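Local coordinates for oxalate biosynthetic component 1 (Burkholderia thailandensis, PDB 5IKY), which makes oxalate in a quorum sensing-dependent pathway as a bifunctional enzyme, joining an alpha/beta-hydrolase-type serine hydrolase to a lyase activity, at residues A[21-26]-A[244-249]; A[60-65]-A[154-159]; A[107-112]-A[149-154]; A[130-135]-A[162-167]. All blocks are in the same frame, centred on the assembly; numbering follows the deposited sequence.

How the contacts relate
Contacts 2, 3 and 4 lie within the N-terminal domain, whereas contact 1 joins the loop 21-26 to strand 246-248 of the region related to beta-keto acid cleavage enzymes. Contact 2 has the most buried residues and the largest interface, built on main-chain hydrogen bonds. Contact 3 lies at the surface, shares Asp154 with contact 2, and has no hydrogen bond between its segments; it sets mostly aliphatic carbons against backbone carbonyls, with the Trp151 indole beside them. Contact 4 pairs helices through a buried phenyl ring and one arginine-to-amide hydrogen bond at the partly exposed margin. Contact 1, partly buried, mixes a carboxylate-to-backbone bond with proline packing. Phe26 and Tyr159 stack where contacts 1 and 2 meet.

Contact 1: A[21-26]-A[244-249]; sequences PLEPKF and TPIGIG
Glu23 sends CG to the side opposite its own carbonyl carbon (chi1 -79°) and then runs extended (chi2 -173°), a shape that carries its carboxylate across to the backbone of Gly247. The receiving chain is strand 246-248, one half of the two-stranded antiparallel sheet it forms with strand 235-237, and the loop 21-26 packs beside it. Gly247 N donates to Glu23 OE2 at 2.8 Å; the bond is bent, with 137° at the hydrogen, and the N-H arrives from above the carboxylate plane. Having no side chain, Gly247 lets the acid come close, with Glu23 OE2 also 3.3 Å from Gly247 CA. Behind the carboxylate, the Glu23 methylene CG rests near Pro245 O.

Pro24 fills the neighbouring position with its ring. Its CG meets Ile246 CD1 at 3.6 Å, while its CD lies against Thr244 CB. Thr244 turns its methyl CG2 toward the loop, 3.7 Å from Leu22 O. That carbonyl oxygen also accepts a hydrogen bond from Tyr66 OH, and Pro24 touches His157 of strand 156-160, which places the loop between the N-terminal domain and the region related to beta-keto acid cleavage enzymes. The proline ring touches segment 244-249 at more than one point: besides the isoleucine methyl, Pro24 CG stands 3.6 Å from Thr244 O.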
loop_
_atom_site.group_PDB
_atom_site.type_symbol
_atom_site.label_atom_id
_atom_site.label_comp_id
_atom_site.label_asym_id
_atom_site.label_seq_id
_atom_site.Cartn_x
_atom_site.Cartn_y
_atom_site.Cartn_z
ATOM N N PRO A 21 13.185 -18.138 -17.339
ATOM C CA PRO A 21 13.963 -17.415 -18.349
ATOM C C PRO A 21 15.397 -17.915 -18.438
ATOM O O PRO A 21 16.060 -17.695 -19.448
ATOM C CB PRO A 21 13.942 -15.962 -17.853
ATOM C CG PRO A 21 12.893 -15.897 -16.826
ATOM C CD PRO A 21 12.772 -17.260 -16.234
ATOM N N LEU A 22 15.865 -18.572 -17.379
ATOM C CA LEU A 22 17.250 -19.018 -17.302
ATOM C C LEU A 22 17.408 -20.489 -17.684
ATOM O O LEU A 22 18.451 -21.092 -17.437
ATOM C CB LEU A 22 17.799 -18.776 -15.894
ATOM C CG LEU A 22 17.720 -17.323 -15.423
ATOM C CD1 LEU A 22 18.375 -17.155 -14.062
ATOM C CD2 LEU A 22 18.357 -16.393 -16.448
ATOM N N GLU A 23 16.370 -21.060 -18.284
ATOM C CA GLU A 23 16.448 -22.405 -18.838
ATOM C C GLU A 23 16.735 -22.331 -20.329
ATOM O O GLU A 23 16.276 -21.407 -21.001
ATOM C CB GLU A 23 15.148 -23.176 -18.595
ATOM C CG GLU A 23 14.991 -23.740 -17.198
ATOM C CD GLU A 23 13.771 -24.630 -17.072
ATOM O OE1 GLU A 23 13.111 -24.887 -18.103
ATOM O OE2 GLU A 23 13.471 -25.072 -15.944
ATOM N N PRO A 24 17.505 -23.299 -20.850
ATOM C CA PRO A 24 17.732 -23.377 -22.298
ATOM C C PRO A 24 16.415 -23.463 -23.067
ATOM O O PRO A 24 15.462 -24.079 -22.590
ATOM C CB PRO A 24 18.561 -24.660 -22.468
ATOM C CG PRO A 24 18.649 -25.290 -21.106
ATOM C CD PRO A 24 18.367 -24.226 -20.104
ATOM N N LYS A 25 16.367 -22.837 -24.238
ATOM C CA LYS A 25 15.141 -22.779 -25.026
ATOM C C LYS A 25 15.278 -23.551 -26.334
ATOM O O LYS A 25 14.365 -23.562 -27.159
ATOM C CB LYS A 25 14.766 -21.323 -25.302
ATOM C CG LYS A 25 14.400 -20.543 -24.051
ATOM C CD LYS A 25 13.119 -21.081 -23.431
ATOM C CE LYS A 25 13.176 -21.043 -21.912
ATOM N NZ LYS A 25 13.569 -19.703 -21.403
ATOM N N PHE A 26 16.424 -24.197 -26.516
ATOM C CA PHE A 26 16.665 -25.000 -27.707
ATOM C C PHE A 26 17.605 -26.157 -27.405
ATOM O O PHE A 26 18.638 -25.979 -26.762
ATOM C CB PHE A 26 17.242 -24.139 -28.835
ATOM C CG PHE A 26 17.575 -24.914 -30.082
ATOM C CD1 PHE A 26 16.572 -25.337 -30.939
ATOM C CD2 PHE A 26 18.891 -25.215 -30.398
ATOM C CE1 PHE A 26 16.871 -26.051 -32.085
ATOM C CE2 PHE A 26 19.200 -25.930 -31.547
ATOM C CZ PHE A 26 18.188 -26.347 -32.390
ATOM N N THR A 244 22.294 -26.575 -17.372
ATOM C CA THR A 244 21.041 -26.248 -16.707
ATOM C C THR A 244 19.944 -27.213 -17.140
ATOM O O THR A 244 19.658 -27.339 -18.330
ATOM C CB THR A 244 20.597 -24.803 -17.002
ATOM O OG1 THR A 244 21.597 -23.891 -16.535
ATOM C CG2 THR A 244 19.283 -24.497 -16.303
ATOM N N PRO A 245 19.328 -27.902 -16.168
ATOM C CA PRO A 245 18.287 -28.886 -16.472
ATOM C C PRO A 245 16.977 -28.238 -16.905
ATOM O O PRO A 245 16.743 -27.068 -16.605
ATOM C CB PRO A 245 18.113 -29.627 -15.146
ATOM C CG PRO A 245 18.471 -28.613 -14.112
ATOM C CD PRO A 245 19.578 -27.791 -14.719
ATOM N N ILE A 246 16.136 -28.993 -17.605
ATOM C CA ILE A 246 14.833 -28.493 -18.030
ATOM C C ILE A 246 13.751 -28.842 -17.013
ATOM O O ILE A 246 13.555 -30.010 -16.679
ATOM C CB ILE A 246 14.422 -29.063 -19.397
ATOM C CG1 ILE A 246 15.554 -28.893 -20.411
ATOM C CG2 ILE A 246 13.143 -28.394 -19.888
ATOM C CD1 ILE A 246 15.858 -27.454 -20.743
ATOM N N GLY A 247 13.052 -27.826 -16.521
ATOM C CA GLY A 247 11.981 -28.040 -15.568
ATOM C C GLY A 247 10.728 -28.561 -16.241
ATOM O O GLY A 247 10.229 -27.959 -17.193
ATOM N N ILE A 248 10.225 -29.690 -15.752
ATOM C CA ILE A 248 8.994 -30.273 -16.277
ATOM C C ILE A 248 7.975 -30.490 -15.161
ATOM O O ILE A 248 8.329 -30.579 -13.985
ATOM C CB ILE A 248 9.257 -31.615 -16.996
ATOM C CG1 ILE A 248 9.863 -32.637 -16.033
ATOM C CG2 ILE A 248 10.166 -31.414 -18.200
ATOM C CD1 ILE A 248 10.056 -34.002 -16.650
ATOM N N GLY A 249 6.705 -30.577 -15.541
ATOM C CA GLY A 249 5.629 -30.723 -14.581
ATOM C C GLY A 249 4.356 -30.111 -15.123
ATOM O O GLY A 249 4.399 -29.251 -16.002
#

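Contact 2: A[60-65]-A[154-159]; sequences IVREYG and DRIHTY
Arg62 and Thr158 face each other as a hydrogen-bonded antiparallel pair, Arg62 N reaching Thr158 O at 2.8 Å and Thr158 N returning to Arg62 O at 3.0 Å. Tyr64 and Ile156 repeat the exchange, with Tyr64 N to Ile156 O at 2.8 Å. Between these rungs, Glu63 and His157 form a non-hydrogen-bonded pair whose side chains run side by side; carboxylate and imidazole planes stand 84° apart, and Glu63 OE1 is 3.6 Å from His157 NE2. On the other face, Arg62 crosses Ile156 at about a right angle, its CG 3.9 Å from Ile156 CD1. Chi1 of 178° sets that methylene opposite the backbone N and against the isoleucine; the bend at chi2 then redirects the rest of the chain. At the far end, Gly65 O lies over one face of the Arg155 guanidinium, with no hydrogen bond between them.

Second-shell partners set the polar ends. Arg62 NH2 bonds to Pro107 O, Glu63 OE2 makes a salt bridge to Arg102 NH1, and Arg155 NH2 bonds to Asn243 OD1. Thr158 OG1 takes a hydrogen bond from Trp141 NE1, and the Tyr159 ring stacks on Phe26. Strands 60-64 and 156-159 run nearly antiparallel, at 171°, and with strand 185-186 on the other side of 60-64 they make a small three-stranded antiparallel sheet in the N-terminal part of the chain.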
loop_
_atom_site.group_PDB
_atom_site.type_symbol
_atom_site.label_atom_id
_atom_site.label_comp_id
_atom_site.label_asym_id
_atom_site.label_seq_id
_atom_site.Cartn_x
_atom_site.Cartn_y
_atom_site.Cartn_z
ATOM N N ILE A 60 17.852 -19.530 -35.613
ATOM C CA ILE A 60 19.007 -18.823 -35.065
ATOM C C ILE A 60 18.988 -18.822 -33.540
ATOM O O ILE A 60 17.924 -18.896 -32.926
ATOM C CB ILE A 60 19.073 -17.367 -35.565
ATOM C CG1 ILE A 60 17.840 -16.589 -35.111
ATOM C CG2 ILE A 60 19.202 -17.329 -37.078
ATOM C CD1 ILE A 60 17.822 -15.160 -35.587
ATOM N N VAL A 61 20.168 -18.738 -32.931
ATOM C CA VAL A 61 20.273 -18.767 -31.475
ATOM C C VAL A 61 21.305 -17.769 -30.947
ATOM O O VAL A 61 22.303 -17.473 -31.608
ATOM C CB VAL A 61 20.629 -20.188 -30.967
ATOM C CG1 VAL A 61 22.092 -20.509 -31.225
ATOM C CG2 VAL A 61 20.303 -20.334 -29.489
ATOM N N ARG A 62 21.034 -17.234 -29.762
ATOM C CA ARG A 62 21.991 -16.410 -29.035
ATOM C C ARG A 62 22.236 -17.047 -27.676
ATOM O O ARG A 62 21.449 -16.865 -26.746
ATOM C CB ARG A 62 21.478 -14.977 -28.876
ATOM C CG ARG A 62 22.405 -14.061 -28.086
ATOM C CD ARG A 62 23.661 -13.706 -28.867
ATOM N NE ARG A 62 24.506 -12.760 -28.140
ATOM C CZ ARG A 62 25.593 -13.100 -27.455
ATOM N NH1 ARG A 62 25.983 -14.367 -27.412
ATOM N NH2 ARG A 62 26.297 -12.172 -26.820
ATOM N N GLU A 63 23.318 -17.810 -27.567
ATOM C CA GLU A 63 23.592 -18.560 -26.348
ATOM C C GLU A 63 24.941 -18.207 -25.734
ATOM O O GLU A 63 25.890 -17.878 -26.443
ATOM C CB GLU A 63 23.534 -20.064 -26.625
ATOM C CG GLU A 63 24.538 -20.550 -27.659
ATOM C CD GLU A 63 24.626 -22.062 -27.713
ATOM O OE1 GLU A 63 24.313 -22.714 -26.693
ATOM O OE2 GLU A 63 25.012 -22.601 -28.773
ATOM N N TYR A 64 25.007 -18.284 -24.408
ATOM C CA TYR A 64 26.250 -18.087 -23.672
ATOM C C TYR A 64 26.093 -18.540 -22.223
ATOM O O TYR A 64 25.189 -18.089 -21.518
ATOM C CB TYR A 64 26.687 -16.619 -23.715
ATOM C CG TYR A 64 28.009 -16.351 -23.027
ATOM C CD1 TYR A 64 29.211 -16.579 -23.681
ATOM C CD2 TYR A 64 28.053 -15.866 -21.725
ATOM C CE1 TYR A 64 30.425 -16.334 -23.058
ATOM C CE2 TYR A 64 29.260 -15.620 -21.095
ATOM C CZ TYR A 64 30.440 -15.856 -21.765
ATOM O OH TYR A 64 31.642 -15.612 -21.143
ATOM N N GLY A 65 26.969 -19.442 -21.791
ATOM C CA GLY A 65 27.040 -19.846 -20.398
ATOM C C GLY A 65 26.333 -21.141 -20.041
ATOM O O GLY A 65 26.232 -21.483 -18.866
ATOM N N ASP A 154 23.347 -12.695 -16.871
ATOM C CA ASP A 154 24.733 -13.017 -17.220
ATOM C C ASP A 154 24.841 -14.307 -18.029
ATOM O O ASP A 154 25.932 -14.710 -18.433
ATOM C CB ASP A 154 25.606 -13.112 -15.963
ATOM C CG ASP A 154 25.029 -14.041 -14.909
ATOM O OD1 ASP A 154 24.058 -14.768 -15.204
ATOM O OD2 ASP A 154 25.568 -14.054 -13.783
ATOM N N ARG A 155 23.703 -14.957 -18.238
ATOM C CA ARG A 155 23.602 -16.080 -19.160
ATOM C C ARG A 155 22.562 -15.731 -20.209
ATOM O O ARG A 155 21.735 -14.845 -19.992
ATOM C CB ARG A 155 23.198 -17.366 -18.438
ATOM C CG ARG A 155 24.220 -17.933 -17.473
ATOM C CD ARG A 155 23.620 -19.125 -16.740
ATOM N NE ARG A 155 24.574 -19.783 -15.854
ATOM C CZ ARG A 155 24.730 -21.101 -15.778
ATOM N NH1 ARG A 155 25.619 -21.620 -14.941
ATOM N NH2 ARG A 155 23.994 -21.899 -16.538
ATOM N N ILE A 156 22.595 -16.420 -21.341
ATOM C CA ILE A 156 21.549 -16.252 -22.337
ATOM C C ILE A 156 21.411 -17.511 -23.185
ATOM O O ILE A 156 22.381 -18.225 -23.426
ATOM C CB ILE A 156 21.808 -15.021 -23.244
ATOM C CG1 ILE A 156 20.535 -14.647 -24.014
ATOM C CG2 ILE A 156 22.982 -15.262 -24.181
ATOM C CD1 ILE A 156 20.609 -13.316 -24.719
ATOM N N HIS A 157 20.182 -17.786 -23.601
ATOM C CA HIS A 157 19.880 -18.933 -24.439
ATOM C C HIS A 157 18.569 -18.676 -25.170
ATOM O O HIS A 157 17.542 -19.277 -24.861
ATOM C CB HIS A 157 19.801 -20.211 -23.605
ATOM C CG HIS A 157 20.112 -21.454 -24.377
ATOM N ND1 HIS A 157 19.204 -22.050 -25.225
ATOM C CD2 HIS A 157 21.237 -22.204 -24.442
ATOM C CE1 HIS A 157 19.753 -23.122 -25.768
ATOM N NE2 HIS A 157 20.986 -23.237 -25.311
ATOM N N THR A 158 18.616 -17.764 -26.136
ATOM C CA THR A 158 17.427 -17.350 -26.868
ATOM C C THR A 158 17.443 -17.887 -28.294
ATOM O O THR A 158 18.412 -17.698 -29.029
ATOM C CB THR A 158 17.298 -15.817 -26.897
ATOM O OG1 THR A 158 17.007 -15.340 -25.577
ATOM C CG2 THR A 158 16.185 -15.394 -27.832
ATOM N N TYR A 159 16.359 -18.553 -28.677
ATOM C CA TYR A 159 16.267 -19.191 -29.984
ATOM C C TYR A 159 15.048 -18.704 -30.760
ATOM O O TYR A 159 14.011 -18.393 -30.176
ATOM C CB TYR A 159 16.222 -20.713 -29.818
ATOM C CG TYR A 159 15.908 -21.484 -31.083
ATOM C CD1 TYR A 159 14.601 -21.826 -31.404
ATOM C CD2 TYR A 159 16.918 -21.881 -31.947
ATOM C CE1 TYR A 159 14.305 -22.530 -32.550
ATOM C CE2 TYR A 159 16.633 -22.588 -33.099
ATOM C CZ TYR A 159 15.324 -22.909 -33.394
ATOM O OH TYR A 159 15.031 -23.613 -34.537
#

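Contact 3: A[107-112]-A[149-154]; sequences PSLAQP and LTWAHD
Leu109 directs its side chain at the loop backbone of His153 and Asp154, and Pro112 turns the CB corner of its ring to the Trp151 carbonyl. Through them the loop 107-112 packs against the segment that leaves strand 149-150, the middle strand of a three-stranded antiparallel sheet. The leucine works through one branch: CD1 sits 3.3 Å from His153 O and 3.4 Å from Asp154 C. The same methyl approaches the Trp151 indole obliquely, 4.3 Å from Trp151 CD1. Across that ring lies a neighbour in its own segment, His153 ND1 standing over one indole face near the rim. Trp151 NE1 donates to Arg155 O, which should limit rotation of the indole beside Leu109.

Leu109 also touches Ile156 and Arg62, so its side chain reaches the adjoining sheet. Pro112 contributes CB, which is 3.9 Å from Thr150 OG1; that hydroxyl is hydrogen-bonded to Pro113 O. The shortest approach of the proline is to a carbonyl oxygen, Pro112 CB to Trp151 O at 3.4 Å.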
loop_
_atom_site.group_PDB
_atom_site.type_symbol
_atom_site.label_atom_id
_atom_site.label_comp_id
_atom_site.label_asym_id
_atom_site.label_seq_id
_atom_site.Cartn_x
_atom_site.Cartn_y
_atom_site.Cartn_z
ATOM N N PRO A 107 30.058 -14.535 -28.349
ATOM C CA PRO A 107 30.366 -13.320 -27.586
ATOM C C PRO A 107 29.792 -13.357 -26.174
ATOM O O PRO A 107 28.678 -13.842 -25.973
ATOM C CB PRO A 107 29.701 -12.214 -28.407
ATOM C CG PRO A 107 29.718 -12.729 -29.793
ATOM C CD PRO A 107 29.518 -14.216 -29.683
ATOM N N SER A 108 30.554 -12.853 -25.210
ATOM C CA SER A 108 30.113 -12.814 -23.824
ATOM C C SER A 108 29.014 -11.778 -23.635
ATOM O O SER A 108 28.659 -11.059 -24.567
ATOM C CB SER A 108 31.284 -12.503 -22.893
ATOM O OG SER A 108 31.609 -11.125 -22.939
ATOM N N LEU A 109 28.486 -11.703 -22.420
ATOM C CA LEU A 109 27.459 -10.723 -22.095
ATOM C C LEU A 109 28.021 -9.561 -21.290
ATOM O O LEU A 109 27.367 -9.061 -20.375
ATOM C CB LEU A 109 26.320 -11.390 -21.325
ATOM C CG LEU A 109 25.631 -12.531 -22.075
ATOM C CD1 LEU A 109 24.577 -13.169 -21.211
ATOM C CD2 LEU A 109 25.024 -12.014 -23.367
ATOM N N ALA A 110 29.236 -9.143 -21.634
ATOM C CA ALA A 110 29.885 -8.014 -20.972
ATOM C C ALA A 110 29.062 -6.766 -21.149
ATOM O O ALA A 110 29.049 -5.877 -20.313
ATOM C CB ALA A 110 31.276 -7.795 -21.533
ATOM N N GLN A 111 28.359 -6.738 -22.270
ATOM C CA GLN A 111 27.569 -5.595 -22.667
ATOM C C GLN A 111 26.223 -6.172 -23.135
ATOM O O GLN A 111 26.194 -7.065 -23.989
ATOM C CB GLN A 111 28.419 -4.798 -23.671
ATOM C CG GLN A 111 28.629 -3.245 -23.500
ATOM C CD GLN A 111 28.757 -2.669 -22.016
ATOM O OE1 GLN A 111 28.907 -1.435 -21.821
ATOM N NE2 GLN A 111 28.424 -3.500 -21.032
ATOM N N PRO A 112 25.119 -5.750 -22.459
ATOM C CA PRO A 112 23.806 -6.391 -22.656
ATOM C C PRO A 112 23.378 -6.452 -24.111
ATOM O O PRO A 112 23.514 -5.448 -24.798
ATOM C CB PRO A 112 22.853 -5.500 -21.862
ATOM C CG PRO A 112 23.678 -4.885 -20.818
ATOM C CD PRO A 112 25.065 -4.705 -21.411
ATOM N N LEU A 149 14.493 -3.877 -27.264
ATOM C CA LEU A 149 14.508 -5.122 -26.503
ATOM C C LEU A 149 15.914 -5.401 -25.980
ATOM O O LEU A 149 16.896 -5.251 -26.709
ATOM C CB LEU A 149 14.017 -6.285 -27.366
ATOM C CG LEU A 149 12.590 -6.161 -27.905
ATOM C CD1 LEU A 149 12.291 -7.274 -28.898
ATOM C CD2 LEU A 149 11.581 -6.169 -26.765
ATOM N N THR A 150 16.011 -5.800 -24.715
ATOM C CA THR A 150 17.309 -6.036 -24.095
ATOM C C THR A 150 17.297 -7.241 -23.157
ATOM O O THR A 150 16.240 -7.692 -22.714
ATOM C CB THR A 150 17.785 -4.799 -23.306
ATOM O OG1 THR A 150 19.056 -5.072 -22.704
ATOM C CG2 THR A 150 16.784 -4.442 -22.221
ATOM N N TRP A 151 18.489 -7.749 -22.861
ATOM C CA TRP A 151 18.662 -8.900 -21.982
ATOM C C TRP A 151 19.634 -8.545 -20.859
ATOM O O TRP A 151 20.747 -8.086 -21.117
ATOM C CB TRP A 151 19.165 -10.103 -22.780
ATOM C CG TRP A 151 19.397 -11.325 -21.960
ATOM C CD1 TRP A 151 20.570 -11.716 -21.384
ATOM C CD2 TRP A 151 18.432 -12.329 -21.628
ATOM N NE1 TRP A 151 20.394 -12.899 -20.710
ATOM C CE2 TRP A 151 19.089 -13.297 -20.845
ATOM C CE3 TRP A 151 17.075 -12.501 -21.916
ATOM C CZ2 TRP A 151 18.437 -14.421 -20.345
ATOM C CZ3 TRP A 151 16.427 -13.615 -21.416
ATOM C CH2 TRP A 151 17.109 -14.560 -20.640
ATOM N N ALA A 152 19.216 -8.766 -19.615
ATOM C CA ALA A 152 19.948 -8.242 -18.461
ATOM C C ALA A 152 20.814 -9.269 -17.728
ATOM O O ALA A 152 21.717 -8.899 -16.978
ATOM C CB ALA A 152 18.966 -7.613 -17.481
ATOM N N HIS A 153 20.542 -10.552 -17.942
ATOM C CA HIS A 153 21.183 -11.608 -17.159
ATOM C C HIS A 153 22.570 -11.983 -17.687
ATOM O O HIS A 153 22.930 -11.630 -18.811
ATOM C CB HIS A 153 20.277 -12.836 -17.117
ATOM C CG HIS A 153 18.868 -12.524 -16.720
ATOM N ND1 HIS A 153 17.856 -12.347 -17.640
ATOM C CD2 HIS A 153 18.305 -12.332 -15.502
ATOM C CE1 HIS A 153 16.729 -12.079 -17.007
ATOM N NE2 HIS A 153 16.973 -12.062 -15.709
ATOM N N ASP A 154 23.347 -12.695 -16.871
ATOM C CA ASP A 154 24.733 -13.017 -17.220
ATOM C C ASP A 154 24.841 -14.307 -18.029
ATOM O O ASP A 154 25.932 -14.710 -18.433
ATOM C CB ASP A 154 25.606 -13.112 -15.963
ATOM C CG ASP A 154 25.029 -14.041 -14.909
ATOM O OD1 ASP A 154 24.058 -14.768 -15.204
ATOM O OD2 ASP A 154 25.568 -14.054 -13.783
#

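Contact 4: A[130-135]-A[162-167]; sequences RQIVLQ and PDFVER
Ile132 and Phe164 mark the nearest backbones of two helices, 126-138 and 162-172, whose short segments run at 140° to each other with axes 11.7 Å apart at closest approach. At this spacing side chains, not main chains, bridge the gap. Phe164 reaches across with CZ and CE1: CZ comes obliquely to 3.4 Å from Gln135 CG, and CE1 lies 3.9 Å from Ile132 CG1. The isoleucine and the phenylalanine slide past each other in opposite directions, and Gln131 CB closes in on CE1 from the preceding position of the helix. Chi1 (-99°) sets the Gln135 CG methylene against the ring, and the bend at chi2 turns its amide, whose NE2 bonds to Pro194 O elsewhere.

Beside the ring, Gln131 and Arg167 meet nearly at right angles. Arg167 NH1 donates to Gln131 OE1 at 2.8 Å, with 157° at the hydrogen; the acceptor lies in the guanidinium plane, whereas the amide plane is turned well away from it. A water sits over the centre of one Phe164 face and donates to Asp163 OD2, with a weak second bond to Gln131 OE1. Asp163 OD2 also forms a long salt bridge with Arg167 NH1. Hydrophobic ring contact thus joins the helices on the inside, and at the partly exposed margin the carboxylate would be expected to steady the arginine's charge as it binds the neutral amide.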
loop_
_atom_site.group_PDB
_atom_site.type_symbol
_atom_site.label_atom_id
_atom_site.label_comp_id
_atom_site.label_asym_id
_atom_site.label_seq_id
_atom_site.Cartn_x
_atom_site.Cartn_y
_atom_site.Cartn_z
ATOM N N ARG A 130 5.412 -7.960 -33.793
ATOM C CA ARG A 130 4.734 -8.361 -32.565
ATOM C C ARG A 130 5.186 -9.733 -32.087
ATOM O O ARG A 130 5.529 -9.910 -30.919
ATOM C CB ARG A 130 3.219 -8.371 -32.760
ATOM C CG ARG A 130 2.610 -7.020 -33.042
ATOM C CD ARG A 130 1.113 -7.066 -32.820
ATOM N NE ARG A 130 0.492 -5.758 -32.988
ATOM C CZ ARG A 130 -0.266 -5.423 -34.024
ATOM N NH1 ARG A 130 -0.501 -6.307 -34.986
ATOM N NH2 ARG A 130 -0.792 -4.208 -34.096
ATOM N N GLN A 131 5.179 -10.697 -33.001
ATOM C CA GLN A 131 5.544 -12.067 -32.669
ATOM C C GLN A 131 6.989 -12.150 -32.191
ATOM O O GLN A 131 7.317 -12.957 -31.322
ATOM C CB GLN A 131 5.323 -12.980 -33.874
ATOM C CG GLN A 131 3.882 -12.998 -34.361
ATOM C CD GLN A 131 3.695 -13.840 -35.607
ATOM O OE1 GLN A 131 4.483 -14.745 -35.884
ATOM N NE2 GLN A 131 2.647 -13.544 -36.369
ATOM N N ILE A 132 7.844 -11.303 -32.756
ATOM C CA ILE A 132 9.229 -11.211 -32.317
ATOM C C ILE A 132 9.295 -10.639 -30.905
ATOM O O ILE A 132 9.918 -11.221 -30.017
ATOM C CB ILE A 132 10.067 -10.338 -33.270
ATOM C CG1 ILE A 132 10.232 -11.037 -34.621
ATOM C CG2 ILE A 132 11.428 -10.028 -32.663
ATOM C CD1 ILE A 132 10.989 -10.216 -35.642
ATOM N N VAL A 133 8.642 -9.498 -30.708
ATOM C CA VAL A 133 8.583 -8.860 -29.399
ATOM C C VAL A 133 7.962 -9.791 -28.361
ATOM O O VAL A 133 8.454 -9.892 -27.237
ATOM C CB VAL A 133 7.783 -7.539 -29.447
ATOM C CG1 VAL A 133 7.564 -6.992 -28.044
ATOM C CG2 VAL A 133 8.500 -6.515 -30.317
ATOM N N LEU A 134 6.895 -10.484 -28.745
ATOM C CA LEU A 134 6.226 -11.402 -27.829
ATOM C C LEU A 134 7.086 -12.623 -27.515
ATOM O O LEU A 134 7.071 -13.120 -26.391
ATOM C CB LEU A 134 4.876 -11.843 -28.397
ATOM C CG LEU A 134 3.753 -10.805 -28.322
ATOM C CD1 LEU A 134 2.433 -11.396 -28.787
ATOM C CD2 LEU A 134 3.627 -10.250 -26.911
ATOM N N GLN A 135 7.835 -13.106 -28.504
ATOM C CA GLN A 135 8.701 -14.261 -28.286
ATOM C C GLN A 135 9.870 -13.930 -27.367
ATOM O O GLN A 135 10.172 -14.683 -26.442
ATOM C CB GLN A 135 9.230 -14.812 -29.610
ATOM C CG GLN A 135 8.466 -16.021 -30.120
ATOM C CD GLN A 135 8.617 -17.240 -29.224
ATOM O OE1 GLN A 135 9.482 -17.286 -28.350
ATOM N NE2 GLN A 135 7.771 -18.238 -29.444
ATOM N N PRO A 162 13.055 -21.492 -37.517
ATOM C CA PRO A 162 13.278 -21.263 -38.948
ATOM C C PRO A 162 12.196 -20.373 -39.542
ATOM O O PRO A 162 12.484 -19.517 -40.376
ATOM C CB PRO A 162 13.206 -22.668 -39.553
ATOM C CG PRO A 162 13.343 -23.629 -38.405
ATOM C CD PRO A 162 13.420 -22.861 -37.122
ATOM N N ASP A 163 10.962 -20.585 -39.093
ATOM C CA ASP A 163 9.821 -19.801 -39.542
ATOM C C ASP A 163 10.049 -18.311 -39.293
ATOM O O ASP A 163 9.741 -17.477 -40.145
ATOM C CB ASP A 163 8.549 -20.273 -38.836
ATOM C CG ASP A 163 7.297 -19.976 -39.631
ATOM O OD1 ASP A 163 6.911 -20.819 -40.467
ATOM O OD2 ASP A 163 6.695 -18.903 -39.415
ATOM N N PHE A 164 10.595 -17.987 -38.125
ATOM C CA PHE A 164 10.956 -16.608 -37.805
ATOM C C PHE A 164 12.037 -16.087 -38.744
ATOM O O PHE A 164 11.947 -14.969 -39.253
ATOM C CB PHE A 164 11.437 -16.494 -36.355
ATOM C CG PHE A 164 10.338 -16.224 -35.367
ATOM C CD1 PHE A 164 9.814 -14.950 -35.230
ATOM C CD2 PHE A 164 9.843 -17.238 -34.564
ATOM C CE1 PHE A 164 8.806 -14.692 -34.320
ATOM C CE2 PHE A 164 8.836 -16.986 -33.651
ATOM C CZ PHE A 164 8.318 -15.711 -33.531
ATOM N N VAL A 165 13.059 -16.908 -38.967
ATOM C CA VAL A 165 14.217 -16.512 -39.760
ATOM C C VAL A 165 13.847 -16.231 -41.215
ATOM O O VAL A 165 14.299 -15.242 -41.796
ATOM C CB VAL A 165 15.314 -17.592 -39.711
ATOM C CG1 VAL A 165 16.547 -17.129 -40.466
ATOM C CG2 VAL A 165 15.661 -17.922 -38.265
ATOM N N GLU A 166 13.027 -17.102 -41.796
ATOM C CA GLU A 166 12.575 -16.937 -43.175
ATOM C C GLU A 166 11.829 -15.624 -43.363
ATOM O O GLU A 166 12.178 -14.813 -44.222
ATOM C CB GLU A 166 11.668 -18.095 -43.593
ATOM C CG GLU A 166 12.300 -19.468 -43.498
ATOM C CD GLU A 166 11.261 -20.571 -43.492
ATOM O OE1 GLU A 166 10.066 -20.262 -43.690
ATOM O OE2 GLU A 166 11.635 -21.744 -43.288
ATOM N N ARG A 167 10.797 -15.427 -42.550
ATOM C CA ARG A 167 9.964 -14.237 -42.629
ATOM C C ARG A 167 10.781 -12.976 -42.373
ATOM O O ARG A 167 10.533 -11.936 -42.981
ATOM C CB ARG A 167 8.803 -14.339 -41.641
ATOM C CG ARG A 167 7.836 -15.469 -41.964
ATOM C CD ARG A 167 6.920 -15.780 -40.794
ATOM N NE ARG A 167 6.140 -14.620 -40.376
ATOM C CZ ARG A 167 5.490 -14.540 -39.220
ATOM N NH1 ARG A 167 5.530 -15.553 -38.364
ATOM N NH2 ARG A 167 4.802 -13.447 -38.917
HETATM O O HOH W 1 6.611 -17.401 -36.528
#